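Local coordinates for aldehyde dehydrogenase (Burkholderia vietnamiensis, PDB 5KF0), which probably oxidises aldehydes to carboxylic acids with a nicotinamide cofactor, and binds NADPH in this crystal, at residues H79-A82 against R83-R87; K63-R66 against E67-A70; F271-L274 against D275-V278. One frame throughout, in Å; residues are numbered along the deposited sequence. Where two conformers were deposited one is given.

Contact 1. Residues H79-A82 against R83-R87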
# COMPACT_ATOMS: atom_id res chain seq x y z
N HIS A 79 6.83 -24.78 11.71
CA HIS A 79 7.47 -26.05 12.04
C HIS A 79 8.95 -26.03 11.68
O HIS A 79 9.79 -26.50 12.45
CB HIS A 79 6.80 -27.21 11.31
CG HIS A 79 7.43 -28.53 11.61
ND1 HIS A 79 7.20 -29.21 12.79
CD2 HIS A 79 8.30 -29.30 10.90
CE1 HIS A 79 7.89 -30.34 12.79
NE2 HIS A 79 8.56 -30.42 11.65
N CYS A 80 9.27 -25.49 10.49
CA CYS A 80 10.66 -25.35 10.08
C CYS A 80 11.45 -24.49 11.06
O CYS A 80 12.54 -24.87 11.49
CB CYS A 80 10.73 -24.75 8.68
SG CYS A 80 10.12 -25.87 7.38
N VAL A 81 10.91 -23.31 11.40
CA VAL A 81 11.59 -22.42 12.36
C VAL A 81 11.90 -23.16 13.65
O VAL A 81 13.02 -23.10 14.17
CB VAL A 81 10.73 -21.17 12.63
CG1 VAL A 81 11.31 -20.38 13.81
CG2 VAL A 81 10.67 -20.31 11.39
N ALA A 82 10.90 -23.85 14.20
CA ALA A 82 11.10 -24.55 15.47
C ALA A 82 12.17 -25.63 15.35
O ALA A 82 13.00 -25.79 16.25
CB ALA A 82 9.79 -25.17 15.95
N ARG A 83 12.16 -26.38 14.25
CA ARG A 83 13.11 -27.48 14.10
C ARG A 83 14.51 -26.97 13.80
O ARG A 83 15.49 -27.59 14.24
CB ARG A 83 12.62 -28.46 13.02
CG ARG A 83 11.32 -29.18 13.38
CD ARG A 83 11.53 -30.33 14.39
NE ARG A 83 12.14 -31.47 13.72
CZ ARG A 83 13.27 -32.07 14.12
NH1 ARG A 83 13.90 -31.67 15.21
NH2 ARG A 83 13.75 -33.09 13.41
N PHE A 84 14.64 -25.86 13.07
CA PHE A 84 15.96 -25.30 12.82
C PHE A 84 16.58 -24.81 14.13
O PHE A 84 17.79 -24.96 14.35
CB PHE A 84 15.89 -24.15 11.81
CG PHE A 84 15.41 -24.56 10.44
CD1 PHE A 84 15.49 -25.88 10.00
CD2 PHE A 84 14.86 -23.60 9.59
CE1 PHE A 84 15.03 -26.24 8.72
CE2 PHE A 84 14.40 -23.94 8.32
CZ PHE A 84 14.49 -25.25 7.88
N ARG A 85 15.77 -24.23 15.01
CA ARG A 85 16.27 -23.86 16.33
C ARG A 85 16.70 -25.09 17.12
O ARG A 85 17.75 -25.08 17.78
CB ARG A 85 15.19 -23.10 17.10
CG ARG A 85 14.95 -21.70 16.58
CD ARG A 85 13.75 -21.07 17.26
NE ARG A 85 13.67 -19.65 16.92
CZ ARG A 85 12.57 -18.92 17.02
NH1 ARG A 85 11.45 -19.48 17.45
NH2 ARG A 85 12.60 -17.64 16.69
N GLU A 86 15.91 -26.17 17.06
CA GLU A 86 16.28 -27.40 17.76
C GLU A 86 17.58 -27.98 17.23
O GLU A 86 18.38 -28.53 17.99
CB GLU A 86 15.16 -28.43 17.64
CG GLU A 86 13.94 -28.15 18.49
CD GLU A 86 12.84 -29.18 18.32
OE1 GLU A 86 13.06 -30.18 17.59
OE2 GLU A 86 11.76 -29.00 18.91
N ARG A 87 17.81 -27.86 15.92
CA ARG A 87 18.94 -28.49 15.25
C ARG A 87 20.03 -27.47 14.90
O ARG A 87 20.81 -27.69 13.97
CB ARG A 87 18.46 -29.24 14.01
CG ARG A 87 17.45 -30.33 14.37
CD ARG A 87 16.85 -31.02 13.14
NE ARG A 87 17.84 -31.82 12.44
CZ ARG A 87 17.54 -32.70 11.48
NH1 ARG A 87 16.28 -32.89 11.13
NH2 ARG A 87 18.50 -33.40 10.90

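Contact 2. Residues K63-R66 against E67-A70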
# COMPACT_ATOMS: atom_id res chain seq x y z
N LYS A 63 -2.55 -27.94 -7.70
CA LYS A 63 -3.87 -27.62 -7.14
C LYS A 63 -3.90 -27.85 -5.64
O LYS A 63 -4.38 -26.95 -4.91
CB LYS A 63 -4.95 -28.40 -7.89
CG LYS A 63 -6.37 -28.06 -7.45
CD LYS A 63 -7.39 -28.59 -8.46
CE LYS A 63 -8.67 -29.06 -7.79
NZ LYS A 63 -9.46 -27.92 -7.25
N PRO A 64 -3.40 -28.96 -5.09
CA PRO A 64 -3.40 -29.10 -3.63
C PRO A 64 -2.65 -28.00 -2.90
O PRO A 64 -3.10 -27.53 -1.85
CB PRO A 64 -2.74 -30.47 -3.42
CG PRO A 64 -3.06 -31.22 -4.67
CD PRO A 64 -3.00 -30.22 -5.76
N MET A 65 -1.51 -27.56 -3.44
CA MET A 65 -0.77 -26.46 -2.83
C MET A 65 -1.55 -25.16 -2.90
O MET A 65 -1.59 -24.39 -1.94
CB MET A 65 0.60 -26.30 -3.50
CG MET A 65 1.62 -27.32 -3.06
SD MET A 65 1.97 -27.20 -1.29
CE MET A 65 2.78 -25.62 -1.19
N ARG A 66 -2.19 -24.91 -4.05
CA ARG A 66 -2.98 -23.69 -4.22
C ARG A 66 -4.17 -23.65 -3.26
O ARG A 66 -4.60 -22.56 -2.85
CB ARG A 66 -3.47 -23.60 -5.67
CG ARG A 66 -4.31 -22.38 -5.99
CD ARG A 66 -4.74 -22.35 -7.46
NE ARG A 66 -5.91 -23.18 -7.74
CZ ARG A 66 -5.92 -24.20 -8.60
NH1 ARG A 66 -4.81 -24.54 -9.25
NH2 ARG A 66 -7.04 -24.88 -8.80
N GLU A 67 -4.69 -24.80 -2.88
CA GLU A 67 -5.85 -24.84 -2.00
C GLU A 67 -5.49 -24.83 -0.52
O GLU A 67 -6.39 -24.67 0.31
CB GLU A 67 -6.69 -26.08 -2.32
CG GLU A 67 -7.32 -25.98 -3.71
CD GLU A 67 -8.16 -27.17 -4.08
OE1 GLU A 67 -8.03 -28.23 -3.43
OE2 GLU A 67 -8.97 -27.04 -5.02
N LEU A 68 -4.23 -25.00 -0.18
CA LEU A 68 -3.79 -24.94 1.21
C LEU A 68 -4.06 -23.55 1.78
O LEU A 68 -3.55 -22.56 1.24
CB LEU A 68 -2.30 -25.27 1.28
CG LEU A 68 -1.71 -25.94 2.51
CD1 LEU A 68 -2.39 -27.28 2.75
CD2 LEU A 68 -0.22 -26.11 2.31
N PRO A 69 -4.83 -23.43 2.86
CA PRO A 69 -5.11 -22.10 3.41
C PRO A 69 -3.86 -21.45 3.97
O PRO A 69 -2.89 -22.11 4.34
CB PRO A 69 -6.13 -22.36 4.52
CG PRO A 69 -6.62 -23.74 4.30
CD PRO A 69 -5.53 -24.49 3.61
N ALA A 70 -3.90 -20.11 4.03
CA ALA A 70 -2.73 -19.35 4.47
C ALA A 70 -2.21 -19.82 5.83
O ALA A 70 -0.99 -19.96 6.01
CB ALA A 70 -3.06 -17.85 4.52
O HOH W 1 -5.54 -20.96 -0.37

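Contact 3. Residues F271-L274 against D275-V278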
# COMPACT_ATOMS: atom_id res chain seq x y z
N PHE A 271 36.86 10.99 9.88
CA PHE A 271 38.07 10.82 10.71
C PHE A 271 37.74 10.31 12.11
O PHE A 271 38.42 9.41 12.63
CB PHE A 271 38.85 12.13 10.81
CG PHE A 271 40.11 11.99 11.62
CD1 PHE A 271 41.27 11.49 11.04
CD2 PHE A 271 40.13 12.33 12.97
CE1 PHE A 271 42.43 11.34 11.79
CE2 PHE A 271 41.29 12.18 13.72
CZ PHE A 271 42.44 11.69 13.12
N GLU A 272 36.69 10.85 12.73
CA GLU A 272 36.39 10.50 14.12
C GLU A 272 35.87 9.07 14.28
O GLU A 272 35.83 8.58 15.41
CB GLU A 272 35.39 11.48 14.71
CG GLU A 272 35.93 12.90 14.84
CD GLU A 272 37.10 12.98 15.81
OE1 GLU A 272 37.01 12.36 16.89
OE2 GLU A 272 38.10 13.64 15.48
N GLN A 273 35.45 8.39 13.22
CA GLN A 273 35.03 7.01 13.40
C GLN A 273 35.81 6.06 12.50
O GLN A 273 35.29 5.04 12.04
CB GLN A 273 33.52 6.85 13.21
CG GLN A 273 32.94 7.22 11.86
CD GLN A 273 31.50 6.70 11.72
OE1 GLN A 273 30.83 6.43 12.72
NE2 GLN A 273 31.02 6.55 10.47
N LEU A 274 37.09 6.36 12.28
CA LEU A 274 37.91 5.51 11.41
C LEU A 274 38.03 4.09 11.94
O LEU A 274 38.07 3.14 11.16
CB LEU A 274 39.29 6.13 11.21
CG LEU A 274 39.38 7.15 10.07
CD1 LEU A 274 40.82 7.62 9.88
CD2 LEU A 274 38.80 6.59 8.77
N ASP A 275 38.11 3.91 13.27
CA ASP A 275 38.22 2.55 13.78
C ASP A 275 36.97 1.74 13.46
O ASP A 275 37.06 0.55 13.12
CB ASP A 275 38.48 2.55 15.29
CG ASP A 275 39.90 2.98 15.64
OD1 ASP A 275 40.79 2.88 14.78
OD2 ASP A 275 40.12 3.41 16.79
N TYR A 276 35.79 2.36 13.56
CA TYR A 276 34.56 1.69 13.17
C TYR A 276 34.58 1.35 11.68
O TYR A 276 34.25 0.23 11.28
CB TYR A 276 33.34 2.56 13.49
CG TYR A 276 32.09 2.14 12.73
CD1 TYR A 276 31.63 2.88 11.64
CD2 TYR A 276 31.40 0.99 13.09
CE1 TYR A 276 30.50 2.47 10.93
CE2 TYR A 276 30.27 0.58 12.40
CZ TYR A 276 29.82 1.33 11.32
OH TYR A 276 28.71 0.90 10.63
N VAL A 277 34.96 2.33 10.86
CA VAL A 277 35.00 2.13 9.41
C VAL A 277 35.94 0.98 9.06
O VAL A 277 35.58 0.06 8.31
CB VAL A 277 35.43 3.43 8.71
CG1 VAL A 277 35.65 3.20 7.21
CG2 VAL A 277 34.35 4.52 8.95
N VAL A 278 37.15 1.01 9.62
CA VAL A 278 38.14 -0.03 9.35
C VAL A 278 37.63 -1.39 9.78
O VAL A 278 37.83 -2.39 9.07
CB VAL A 278 39.47 0.34 10.03
CG1 VAL A 278 40.40 -0.88 10.14
CG2 VAL A 278 40.14 1.47 9.27
O HOH W 2 38.19 6.13 15.37

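Contact 1. Residues H79-A82 against R83-R87
Four consecutive i+4 bonds carry helix 70-86 through its last turns: the N-H groups of R83, F84, R85 and E86 reach the carbonyl oxygens of H79, C80, V81 and A82, the shortest being F84 N to C80 O at 2.8 Å. Among the side chains, H79 and R83 run side by side. With CG of H79 anti to the backbone N (chi1 180°), the imidazole turns a face to the arginine, and R83 CG makes a CH-pi contact over it, 3.8 Å from the ring centroid and 23° off the normal. The R83 chain then bends at chi2 and chi3, bringing its guanidinium near E86 one turn on; NH1 donates to OE1 of E86 in a salt bridge of 2.9 Å, with OE1 lying 16° out of the guanidinium plane. Beyond the segments, E203 takes both H79 NE2, by a hydrogen bond, and R83 NH2, by a salt bridge, which is consistent with one carboxylate fixing the two side chains in their common direction. On this side the helix meets helix 192-202 of the cofactor-binding part of the aldehyde dehydrogenase fold; on another it meets helix 103-123. There C80 CB touches F84 CE2 at 3.8 Å, while SG of C80 stands obliquely 5.2 Å from the F84 ring centroid, a loose sulfur-aromatic contact. F117 of helix 103-123 meets F84 edge-to-face. Farther round, the extended R85 chain lies alongside V81, whose CG1 is centred over the guanidinium, 3.7 Å from R85 CZ.

Contact 2. Residues K63-R66 against E67-A70
K63 and E67, one helical turn apart, carry the contact: their side chains cross obliquely and meet in a salt bridge between K63 NZ and E67 OE2. The modelled separation of 2.4 Å between these two atoms is very short, and its exact length is doubtful. K63 gets there with CG anti to its backbone N (chi1 -176°) and a chain that bends only toward its end. In the backbone, E67 N donates to K63 O at 3.0 Å. Here helix 62-67 gives way to the short link into helix 70-86, near an interface between subunits: L68 N reaches P64 O only weakly, at 3.2 Å, and also M65 O, three residues back, at 3.2 Å. In this second bond L68 N stands 70° out of the carbonyl plane of M65, not on a lone pair. A water then bridges the chain as it leaves the helix, donating to R66 O at 3.1 Å and to L68 O at 3.0 Å, ahead of P69, the N-cap residue of helix 70-86. Farther out, M65 is buried against P181, P207 and A210. E433 of the second subunit forms a salt bridge with R66 NH2 and only a long, weak ion pair with K63 NZ, and R429 of that subunit packs on the same lysine.

Contact 3. Residues F271-L274 against D275-V278
Q273 and L274 accept the backbone hydrogen bonds of V277 and V278, which form the first turn of helix 274-286. Q273 O accepts from V277 N at 3.0 Å, with an N-H...O angle of 167°, and L274 O accepts from V278 N at 2.8 Å, with 170°; both are nearly straight. A water adds to the turn, accepting from D275 N at 3.1 Å and donating weakly to E272 O, so an amide of the opening turn is matched by solvent. The van der Waals contacts centre on Q273 and Y276, whose side chains point the same way. Q273 CG sits between the backbone N and the carbonyl carbon (chi1 61°), which directs its extended chain along the tyrosine; Q273 OE1 comes to 3.8 Å from Y276 CD1, obliquely to the ring. V277 CG2 lies against Q273 O at 3.3 Å, and V278 CG2 against L274 O at the same 3.3 Å. The polar ends look outward for partners. Q273 NE2 donates to Q270 OE1 and N442 OD1, and Y276 OH bonds to N442 O and to R483 of the second subunit, whose R485 makes a cation-pi contact with the Y276 ring. D275 OD1 forms a salt bridge with K312 on helix 306-319, and its negative charge at the start of a helix would probably be favourable there. Q273 holds the N-cap position, and the arrangement is that of a helix start within a beta-alpha-beta crossover: helix 274-286 connects parallel, adjacent strands 263-266 and 298-302 of the large mixed sheet in the aldehyde dehydrogenase fold.

Overall arrangement
From the N terminus the order is contact 2, contact 1, contact 3. Each spans one unbroken run of chain, so none closes a long loop, and they stand in series without nesting or crossing. Contact 2 ends helix 62-67; a short link leads into helix 70-86, whose far end holds contact 1, the two centres being about 23 Å apart. Contact 3 comes much later, where strand 263-266 leads into helix 274-286. Its centre lies about 52 Å from that of contact 2, on the opposite side of the chain's centre, yet both touch the second subunit. Contact 1, about 39 Å from contact 3 between centres, meets no other chain and ties helix 70-86 to helices 103-123 and 192-202.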